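Local coordinates for Lmo2125 protein (Listeria monocytogenes serovar 1/2a, PDB 5TU0) that binds maltose and probably delivers it, as a membrane-tethered solute-binding lipoprotein, to a sugar transporter of the cell membrane, at residues E42-M45 / F46-L49; P53-P57 / A58-P62; T161-Y164 / F165-L169; L190-K193 / G194-E197. The protein carries 2 engineered substitutions. All coordinates share one frame; numbering follows the deposited sequence. Where two conformers were deposited one is given.

Contact 1 (E42-M45 / F46-L49)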
loop_
_atom_site.group_PDB
_atom_site.type_symbol
_atom_site.label_atom_id
_atom_site.label_comp_id
_atom_site.label_asym_id
_atom_site.label_seq_id
_atom_site.Cartn_x
_atom_site.Cartn_y
_atom_site.Cartn_z
ATOM N N GLU A 42 3.440 0.033 -23.760
ATOM C CA GLU A 42 3.181 -0.861 -22.650
ATOM C C GLU A 42 4.500 -1.404 -22.133
ATOM O O GLU A 42 5.328 -1.901 -22.905
ATOM C CB GLU A 42 2.246 -2.005 -23.062
ATOM C CG GLU A 42 1.815 -2.908 -21.895
ATOM C CD GLU A 42 2.922 -3.817 -21.357
ATOM O OE1 GLU A 42 3.732 -4.291 -22.181
ATOM O OE2 GLU A 42 2.976 -4.090 -20.118
ATOM N N LYS A 43 4.693 -1.313 -20.821
ATOM C CA LYS A 43 5.895 -1.838 -20.195
ATOM C C LYS A 43 5.682 -1.948 -18.692
ATOM O O LYS A 43 5.050 -1.089 -18.082
ATOM C CB LYS A 43 7.099 -0.940 -20.506
ATOM C CG LYS A 43 8.441 -1.454 -20.011
ATOM C CD LYS A 43 9.559 -0.639 -20.646
ATOM C CE LYS A 43 10.915 -0.916 -20.039
ATOM N NZ LYS A 43 11.365 -2.310 -20.268
ATOM N N ASP A 44 6.191 -3.024 -18.100
ATOM C CA ASP A 44 6.102 -3.217 -16.654
ATOM C C ASP A 44 6.487 -1.914 -15.928
ATOM O O ASP A 44 7.492 -1.289 -16.270
ATOM C CB ASP A 44 7.017 -4.379 -16.237
ATOM C CG ASP A 44 7.015 -4.614 -14.752
ATOM O OD1 ASP A 44 7.834 -3.989 -14.031
ATOM O OD2 ASP A 44 6.216 -5.460 -14.309
ATOM N N MET A 45 5.687 -1.519 -14.937
ATOM C CA MET A 45 5.883 -0.248 -14.225
ATOM C C MET A 45 7.260 -0.142 -13.579
ATOM O O MET A 45 7.957 0.868 -13.729
ATOM C CB MET A 45 4.787 -0.039 -13.162
ATOM C CG MET A 45 4.817 1.338 -12.483
ATOM S SD MET A 45 3.597 1.571 -11.156
ATOM C CE MET A 45 4.247 0.468 -9.911
ATOM N N PHE A 46 7.647 -1.187 -12.863
ATOM C CA PHE A 46 8.936 -1.201 -12.194
ATOM C C PHE A 46 10.122 -1.275 -13.165
ATOM O O PHE A 46 11.125 -0.632 -12.930
ATOM C CB PHE A 46 8.969 -2.305 -11.153
ATOM C CG PHE A 46 7.949 -2.116 -10.049
ATOM C CD1 PHE A 46 8.132 -1.127 -9.077
ATOM C CD2 PHE A 46 6.816 -2.931 -9.963
ATOM C CE1 PHE A 46 7.210 -0.961 -8.045
ATOM C CE2 PHE A 46 5.893 -2.769 -8.931
ATOM C CZ PHE A 46 6.089 -1.783 -7.974
ATOM N N GLU A 47 10.000 -2.025 -14.263
ATOM C CA GLU A 47 11.079 -2.093 -15.250
ATOM C C GLU A 47 11.325 -0.711 -15.884
ATOM O O GLU A 47 12.463 -0.307 -16.098
ATOM C CB GLU A 47 10.791 -3.129 -16.331
ATOM C CG GLU A 47 10.887 -4.561 -15.836
ATOM C CD GLU A 47 10.672 -5.587 -16.935
ATOM O OE1 GLU A 47 10.738 -5.217 -18.128
ATOM O OE2 GLU A 47 10.450 -6.777 -16.597
ATOM N N THR A 48 10.252 0.004 -16.179
ATOM C CA THR A 48 10.363 1.359 -16.728
ATOM C C THR A 48 11.195 2.286 -15.806
ATOM O O THR A 48 12.079 3.016 -16.256
ATOM C CB THR A 48 8.962 1.966 -16.889
ATOM O OG1 THR A 48 8.196 1.153 -17.787
ATOM C CG2 THR A 48 9.028 3.395 -17.400
ATOM N N LEU A 49 10.867 2.263 -14.521
ATOM C CA LEU A 49 11.550 3.075 -13.532
ATOM C C LEU A 49 13.006 2.620 -13.309
ATOM O O LEU A 49 13.891 3.479 -13.162
ATOM C CB LEU A 49 10.769 3.094 -12.227
ATOM C CG LEU A 49 9.345 3.649 -12.339
ATOM C CD1 LEU A 49 8.633 3.467 -11.013
ATOM C CD2 LEU A 49 9.322 5.115 -12.786
HETATM O O HOH W 1 5.595 1.529 -18.013
#
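With CG placed opposite its own backbone N (chi1 178°), Asp44 brings its carboxylate up to the first turn of helix 45-58, and Met45, equally extended to its sulfur, bends only at the last torsion (chi3 69°), which lays its methyl on the neighbouring Phe46. Asp44 OD1 takes the N-H of Glu47 at 2.9 Å on its anti lone pair, the one facing away from OD2. The short aspartate side chain suits this place, since it reaches back to an amide of the first turn that lacks a helical acceptor. Asp44 also uses its carbonyl: Thr48 N reaches Asp44 O at 3.0 Å and almost straight, at 164°, closing the first helical turn. Thr48, a small branched residue fit for a buried position, keeps its hydroxyl near the backbone, where OG1 shares water 1 with the Lys43 carbonyl; that water donates to Lys43 O at 2.7 Å. The aliphatic part of Lys43 runs past this hydroxyl, with CG 3.4 Å from Thr48 OG1, and its ammonium then forms a long salt bridge, NZ to OE1 of Glu47 at 3.7 Å. Met45 CE sits over one face of the Phe46 ring, displaced toward the rim, 3.8 Å from the centroid; the sulfur is farther above the same ring. A flexible thioether can follow an aromatic surface in this way. Strand 37-42 thus passes into helix 45-58 through an aspartate N-cap, with a Met-aromatic contact on the first turn.

Contact 2 (P53-P57 / A58-P62); sequences PLDGP and AGTAP
Ala58 and Asp55 carry most of this contact, with Ala61 completing it where helix 45-58 gives way to the loop before strand 64-68. The methyl of Ala58 lies against the preceding turn, and is small enough for CB to come within 3.5 Å of both Leu54 O and Asp55 O. Asp55 contributes chiefly through its backbone. Its carbonyl oxygen accepts two bonds from one residue, from Thr60 N at 2.9 Å and from Thr60 OG1 at 3.2 Å. The amide approaches at a C=O...N angle of 152°, whereas the hydroxyl comes in much more from the side, at 101°. Thr60 can do this because its OG1 stands between its own backbone N and carbonyl carbon (chi1 69°), which points the hydroxyl back at the helix end. The Thr60 hydroxyl also touches the Asp55 side chain, OG1 3.3 Å from Asp55 CB, the two side chains crossing at about a right angle. Ala61 packs its methyl on that same carbon, CB to CB of Asp55 at 3.7 Å, and its N-H adds a weak bond to Asp55 O. Water 2 accepts from Ala61 N at 3.1 Å and lies 3.0 Å from Gly56 O, to which it may donate. Gly56 O also receives Gly59 N, which lies well above the carbonyl plane. Gly59 turns the chain with a positive phi, a conformation that glycine adopts without strain. Positive phi and paired bonds back into the last turn make this helix C-terminus a Schellman motif.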
loop_
_atom_site.group_PDB
_atom_site.type_symbol
_atom_site.label_atom_id
_atom_site.label_comp_id
_atom_site.label_asym_id
_atom_site.label_seq_id
_atom_site.Cartn_x
_atom_site.Cartn_y
_atom_site.Cartn_z
ATOM N N PRO A 53 17.175 5.733 -15.331
ATOM C CA PRO A 53 18.481 6.391 -15.224
ATOM C C PRO A 53 19.376 6.239 -16.464
ATOM O O PRO A 53 20.259 7.062 -16.668
ATOM C CB PRO A 53 19.131 5.705 -14.007
ATOM C CG PRO A 53 17.993 5.163 -13.227
ATOM C CD PRO A 53 16.995 4.739 -14.263
ATOM N N LEU A 54 19.148 5.190 -17.257
ATOM C CA LEU A 54 19.909 4.948 -18.498
ATOM C C LEU A 54 19.134 5.431 -19.738
ATOM O O LEU A 54 19.727 6.009 -20.656
ATOM C CB LEU A 54 20.265 3.464 -18.627
ATOM C CG LEU A 54 21.155 2.880 -17.509
ATOM C CD1 LEU A 54 21.264 1.370 -17.616
ATOM C CD2 LEU A 54 22.544 3.492 -17.496
ATOM N N ASP A 55 17.819 5.211 -19.776
ATOM C CA ASP A 55 17.010 5.682 -20.929
ATOM C C ASP A 55 16.938 7.215 -21.009
ATOM O O ASP A 55 16.894 7.799 -22.110
ATOM C CB ASP A 55 15.584 5.155 -20.833
ATOM C CG ASP A 55 15.494 3.659 -20.958
ATOM O OD1 ASP A 55 16.444 3.019 -21.439
ATOM O OD2 ASP A 55 14.448 3.119 -20.593
ATOM N N GLY A 56 16.899 7.853 -19.843
ATOM C CA GLY A 56 16.787 9.306 -19.742
ATOM C C GLY A 56 17.864 10.082 -20.479
ATOM O O GLY A 56 17.553 10.888 -21.363
ATOM N N PRO A 57 19.136 9.868 -20.113
ATOM C CA PRO A 57 20.228 10.543 -20.837
ATOM C C PRO A 57 20.314 10.133 -22.323
ATOM O O PRO A 57 20.777 10.928 -23.167
ATOM C CB PRO A 57 21.479 10.109 -20.066
ATOM C CG PRO A 57 20.978 9.806 -18.690
ATOM C CD PRO A 57 19.621 9.196 -18.893
ATOM N N ALA A 58 19.867 8.917 -22.641
ATOM C CA ALA A 58 19.874 8.447 -24.017
ATOM C C ALA A 58 18.808 9.145 -24.886
ATOM O O ALA A 58 18.861 9.080 -26.116
ATOM C CB ALA A 58 19.667 6.931 -24.043
ATOM N N GLY A 59 17.861 9.822 -24.236
ATOM C CA GLY A 59 16.745 10.467 -24.909
ATOM C C GLY A 59 15.687 9.460 -25.332
ATOM O O GLY A 59 14.858 9.777 -26.175
ATOM N N THR A 60 15.722 8.250 -24.758
ATOM C CA THR A 60 14.782 7.174 -25.104
ATOM C C THR A 60 13.702 6.871 -24.058
ATOM O O THR A 60 12.883 5.970 -24.272
ATOM C CB THR A 60 15.541 5.849 -25.327
ATOM O OG1 THR A 60 16.063 5.363 -24.073
ATOM C CG2 THR A 60 16.677 6.028 -26.353
ATOM N N ALA A 61 13.691 7.588 -22.929
ATOM C CA ALA A 61 12.702 7.313 -21.889
ATOM C C ALA A 61 11.359 7.938 -22.245
ATOM O O ALA A 61 11.326 8.976 -22.917
ATOM C CB ALA A 61 13.171 7.889 -20.563
ATOM N N PRO A 62 10.253 7.340 -21.766
ATOM C CA PRO A 62 8.937 7.946 -21.992
ATOM C C PRO A 62 8.843 9.296 -21.273
ATOM O O PRO A 62 9.632 9.573 -20.359
ATOM C CB PRO A 62 7.975 6.930 -21.345
ATOM C CG PRO A 62 8.794 6.290 -20.286
ATOM C CD PRO A 62 10.150 6.154 -20.890
HETATM O O HOH W 2 14.798 10.415 -22.346
#

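Contact 3 (T161-Y164 / F165-L169). With GLC (alpha-D-glucopyranose), chain B.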
loop_
_atom_site.group_PDB
_atom_site.type_symbol
_atom_site.label_atom_id
_atom_site.label_comp_id
_atom_site.label_asym_id
_atom_site.label_seq_id
_atom_site.Cartn_x
_atom_site.Cartn_y
_atom_site.Cartn_z
ATOM N N THR A 161 4.287 -11.677 10.450
ATOM C CA THR A 161 5.753 -11.754 10.388
ATOM C C THR A 161 6.275 -10.718 9.387
ATOM O O THR A 161 7.449 -10.365 9.412
ATOM C CB THR A 161 6.278 -13.134 9.964
ATOM O OG1 THR A 161 5.621 -13.559 8.762
ATOM C CG2 THR A 161 6.026 -14.153 11.058
ATOM N N ASP A 162 5.394 -10.274 8.489
ATOM C CA ASP A 162 5.724 -9.293 7.463
ATOM C C ASP A 162 5.386 -7.900 8.024
ATOM O O ASP A 162 4.216 -7.583 8.284
ATOM C CB ASP A 162 4.921 -9.613 6.191
ATOM C CG ASP A 162 5.331 -8.774 4.983
ATOM O OD1 ASP A 162 5.699 -7.598 5.140
ATOM O OD2 ASP A 162 5.220 -9.297 3.853
ATOM N N PHE A 163 6.409 -7.072 8.219
ATOM C CA PHE A 163 6.205 -5.734 8.760
ATOM C C PHE A 163 5.231 -4.899 7.945
ATOM O O PHE A 163 4.547 -4.054 8.495
ATOM C CB PHE A 163 7.537 -5.012 8.893
ATOM C CG PHE A 163 7.427 -3.653 9.485
ATOM C CD1 PHE A 163 7.012 -3.492 10.797
ATOM C CD2 PHE A 163 7.810 -2.526 8.755
ATOM C CE1 PHE A 163 6.930 -2.232 11.359
ATOM C CE2 PHE A 163 7.726 -1.266 9.321
ATOM C CZ PHE A 163 7.291 -1.126 10.619
ATOM N N TYR A 164 5.150 -5.131 6.640
ATOM C CA TYR A 164 4.163 -4.393 5.845
ATOM C C TYR A 164 2.732 -4.613 6.375
ATOM O O TYR A 164 1.902 -3.698 6.367
ATOM C CB TYR A 164 4.266 -4.751 4.359
ATOM C CG TYR A 164 3.304 -3.961 3.522
ATOM C CD1 TYR A 164 3.611 -2.671 3.104
ATOM C CD2 TYR A 164 2.067 -4.484 3.188
ATOM C CE1 TYR A 164 2.706 -1.937 2.351
ATOM C CE2 TYR A 164 1.165 -3.765 2.446
ATOM C CZ TYR A 164 1.490 -2.498 2.029
ATOM O OH TYR A 164 0.569 -1.801 1.294
ATOM N N PHE A 165 2.451 -5.837 6.810
ATOM C CA PHE A 165 1.162 -6.194 7.384
ATOM C C PHE A 165 0.998 -5.799 8.847
ATOM O O PHE A 165 -0.032 -5.232 9.233
ATOM C CB PHE A 165 0.924 -7.707 7.219
ATOM C CG PHE A 165 0.603 -8.104 5.816
ATOM C CD1 PHE A 165 1.601 -8.224 4.871
ATOM C CD2 PHE A 165 -0.706 -8.365 5.438
ATOM C CE1 PHE A 165 1.310 -8.578 3.560
ATOM C CE2 PHE A 165 -1.011 -8.722 4.130
ATOM C CZ PHE A 165 -0.007 -8.830 3.190
ATOM N N SER A 166 2.016 -6.071 9.663
ATOM C CA SER A 166 1.919 -5.775 11.079
ATOM C C SER A 166 2.091 -4.318 11.471
ATOM O O SER A 166 1.704 -3.950 12.587
ATOM C CB SER A 166 2.914 -6.622 11.880
ATOM O OG SER A 166 4.239 -6.271 11.544
ATOM N N TYR A 167 2.654 -3.488 10.589
ATOM C CA TYR A 167 2.872 -2.082 10.943
ATOM C C TYR A 167 1.630 -1.389 11.478
ATOM O O TYR A 167 1.694 -0.711 12.502
ATOM C CB TYR A 167 3.445 -1.262 9.787
ATOM C CG TYR A 167 3.525 0.193 10.171
ATOM C CD1 TYR A 167 4.403 0.613 11.167
ATOM C CD2 TYR A 167 2.694 1.138 9.594
ATOM C CE1 TYR A 167 4.469 1.928 11.551
ATOM C CE2 TYR A 167 2.760 2.469 9.976
ATOM C CZ TYR A 167 3.652 2.852 10.949
ATOM O OH TYR A 167 3.732 4.152 11.351
ATOM N N GLY A 168 0.497 -1.569 10.800
ATOM C CA GLY A 168 -0.741 -0.954 11.230
ATOM C C GLY A 168 -1.229 -1.340 12.618
ATOM O O GLY A 168 -1.976 -0.592 13.235
ATOM N N LEU A 169 -0.777 -2.486 13.114
ATOM C CA LEU A 169 -1.116 -2.919 14.452
ATOM C C LEU A 169 -0.293 -2.094 15.442
ATOM O O LEU A 169 -0.809 -1.546 16.407
ATOM C CB LEU A 169 -0.791 -4.415 14.616
ATOM C CG LEU A 169 -0.888 -5.026 16.003
ATOM C CD1 LEU A 169 -2.299 -4.903 16.557
ATOM C CD2 LEU A 169 -0.431 -6.479 15.975
HETATM C C1 GLC B . 2.442 -4.266 -1.827
HETATM C C2 GLC B . 2.890 -2.806 -1.726
HETATM C C3 GLC B . 4.405 -2.693 -1.589
HETATM C C4 GLC B . 4.885 -3.564 -0.431
HETATM C C5 GLC B . 4.431 -5.007 -0.646
HETATM C C6 GLC B . 4.897 -5.909 0.497
HETATM O O2 GLC B . 2.457 -2.077 -2.879
HETATM O O3 GLC B . 4.769 -1.324 -1.375
HETATM O O4 GLC B . 6.311 -3.498 -0.306
HETATM O O5 GLC B . 3.000 -5.046 -0.756
HETATM O O6 GLC B . 4.189 -7.156 0.477
HETATM O O HOH W 3 -0.389 -2.683 8.284
#
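Tyr164 meets the sugar and Phe165 at once: one face of its ring lies against the alpha-D-glucopyranose, CD1 3.9 Å from GLC C4, while its edge is directed at the face of Phe165. The two rings form a T-shaped pair with centroids 5.9 Å apart and planes at 78°. Phe165 in turn presents its own edge to Asp162, where CD1 comes 3.8 Å from Asp162 CG. Asp162 is the N-cap of helix 163-172; its OD1 accepts from Tyr164 N at 2.9 Å, and OD2 pairs with Lys159 in a salt bridge, so the residue that caps the helix also holds the backbone of the sugar-binding tyrosine. Its carbonyl receives Ser166 N at 3.0 Å, a nearly straight bond in the carbonyl plane. Farther round the helix, Tyr167 N bonds to Phe163 O at 2.9 Å. In one of two conformers of Tyr167, its CB covers one face of the Phe163 ring and Phe270 stacks on its own ring; helix 348-363 packs against Phe163. Water 3 bonds to the carbonyls of Tyr164 and Phe165 and accepts from Gly168 N at 2.9 Å, bridging the kink in the helix. A flat tyrosine face suits the C-H groups of a pyranose, and the arrangement is consistent with Tyr164 contributing apolar, van der Waals contact to sugar binding.

Contact 4 (L190-K193 / G194-E197)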
loop_
_atom_site.group_PDB
_atom_site.type_symbol
_atom_site.label_atom_id
_atom_site.label_comp_id
_atom_site.label_asym_id
_atom_site.label_seq_id
_atom_site.Cartn_x
_atom_site.Cartn_y
_atom_site.Cartn_z
ATOM N N LEU A 190 9.519 2.484 16.620
ATOM C CA LEU A 190 9.210 1.033 16.626
ATOM C C LEU A 190 9.503 0.307 17.931
ATOM O O LEU A 190 9.168 -0.877 18.067
ATOM C CB LEU A 190 9.906 0.334 15.461
ATOM C CG LEU A 190 9.489 0.850 14.081
ATOM C CD1 LEU A 190 10.314 0.169 12.990
ATOM C CD2 LEU A 190 8.002 0.702 13.816
ATOM N N ASN A 191 10.091 1.001 18.899
ATOM C CA ASN A 191 10.320 0.414 20.214
ATOM C C ASN A 191 9.716 1.284 21.315
ATOM O O ASN A 191 10.098 1.155 22.480
ATOM C CB ASN A 191 11.805 0.151 20.466
ATOM C CG ASN A 191 12.626 1.417 20.500
ATOM O OD1 ASN A 191 12.263 2.414 19.901
ATOM N ND2 ASN A 191 13.741 1.378 21.203
ATOM N N ASN A 192 8.774 2.167 20.954
ATOM C CA ASN A 192 8.096 2.991 21.959
ATOM C C ASN A 192 7.047 2.141 22.673
ATOM O O ASN A 192 6.808 1.001 22.278
ATOM C CB ASN A 192 7.531 4.316 21.387
ATOM C CG ASN A 192 6.299 4.146 20.503
ATOM O OD1 ASN A 192 5.791 3.048 20.279
ATOM N ND2 ASN A 192 5.810 5.268 19.990
ATOM N N LYS A 193 6.450 2.677 23.740
ATOM C CA LYS A 193 5.451 1.927 24.532
ATOM C C LYS A 193 4.352 1.322 23.675
ATOM O O LYS A 193 3.995 0.156 23.839
ATOM C CB LYS A 193 4.797 2.804 25.603
ATOM C CG LYS A 193 5.443 2.781 26.976
ATOM C CD LYS A 193 6.806 3.424 27.046
ATOM C CE LYS A 193 7.296 3.437 28.496
ATOM N NZ LYS A 193 8.665 4.015 28.619
ATOM N N GLY A 194 3.815 2.139 22.779
ATOM C CA GLY A 194 2.764 1.724 21.866
ATOM C C GLY A 194 3.161 0.560 20.982
ATOM O O GLY A 194 2.429 -0.458 20.917
ATOM N N SER A 195 4.305 0.685 20.301
ATOM C CA SER A 195 4.775 -0.412 19.431
ATOM C C SER A 195 4.895 -1.727 20.218
ATOM O O SER A 195 4.514 -2.790 19.734
ATOM C CB SER A 195 6.130 -0.113 18.799
ATOM O OG SER A 195 6.052 0.897 17.817
ATOM N N VAL A 196 5.440 -1.647 21.424
ATOM C CA VAL A 196 5.629 -2.855 22.221
ATOM C C VAL A 196 4.274 -3.462 22.605
ATOM O O VAL A 196 4.139 -4.691 22.627
ATOM C CB VAL A 196 6.576 -2.619 23.411
ATOM C CG1 VAL A 196 6.629 -3.845 24.308
ATOM C CG2 VAL A 196 7.962 -2.280 22.879
ATOM N N GLU A 197 3.273 -2.622 22.872
ATOM C CA GLU A 197 1.921 -3.150 23.129
ATOM C C GLU A 197 1.413 -3.921 21.905
ATOM O O GLU A 197 0.799 -4.985 22.038
ATOM C CB GLU A 197 0.919 -2.053 23.458
ATOM C CG GLU A 197 0.838 -1.610 24.902
ATOM C CD GLU A 197 -0.174 -0.473 25.052
ATOM O OE1 GLU A 197 0.183 0.702 24.771
ATOM O OE2 GLU A 197 -1.328 -0.765 25.434
#
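Asn192 lays its amide oxygen over the start of helix 193-208, where OD1 accepts from Ser195 N at 2.8 Å. The bond is very straight, 172° at the hydrogen. It is made possible by a chi1 of 73°, which folds CG back between the residue's own N and carbonyl carbon. Asparagine offers something more than an acceptor here, since its ND2 donates to Gly174 O and the side chain joins the helix start to a second loop. Its carbonyl serves as well, taking Val196 N at 3.1 Å. Gly194, without a side chain, lies close beside the Asn192 amide oxygen. Ser195 is small enough for CB to lie 3.2 Å from Leu190 O, and its hydroxyl bonds to Gly189 O, tying the helix to the end of strand 187-189. Leu190 meanwhile turns its apolar side chain away, onto helices 348-363 and 369-387, while Asn191 reaches Asp374 through ND2. Lys193 O receives Glu197 N at 3.0 Å, continuing the helix. Because the cap is a neutral amide, Ser195 N is satisfied by a hydrogen bond, and the helix end probably gains less electrostatic help than a charged carboxylate cap brings.

In the fold
Contacts 1 and 2 occupy the two ends of helix 45-58, an N-cap and a Schellman C-terminus; their centres are 13 Å apart, and Thr48 CG2 meets Pro62 CG at 4.1 Å. Contacts 3 and 4 form a second pair, also with centres 13 Å apart, joined where Phe163 CZ packs on Leu190 CD2 at 3.8 Å. Contacts 1 and 3 lie on opposite sides of the chain's centre, their nearest atoms about 11 Å apart, and both approach bound sugar: Tyr164 belongs to the glycan pocket with Asp70, Glu114 and Trp241, while the side chain of Phe46 is about 6 Å from a glucose unit. Contacts 2 and 4 are the most widely separated, with centres 44 Å apart.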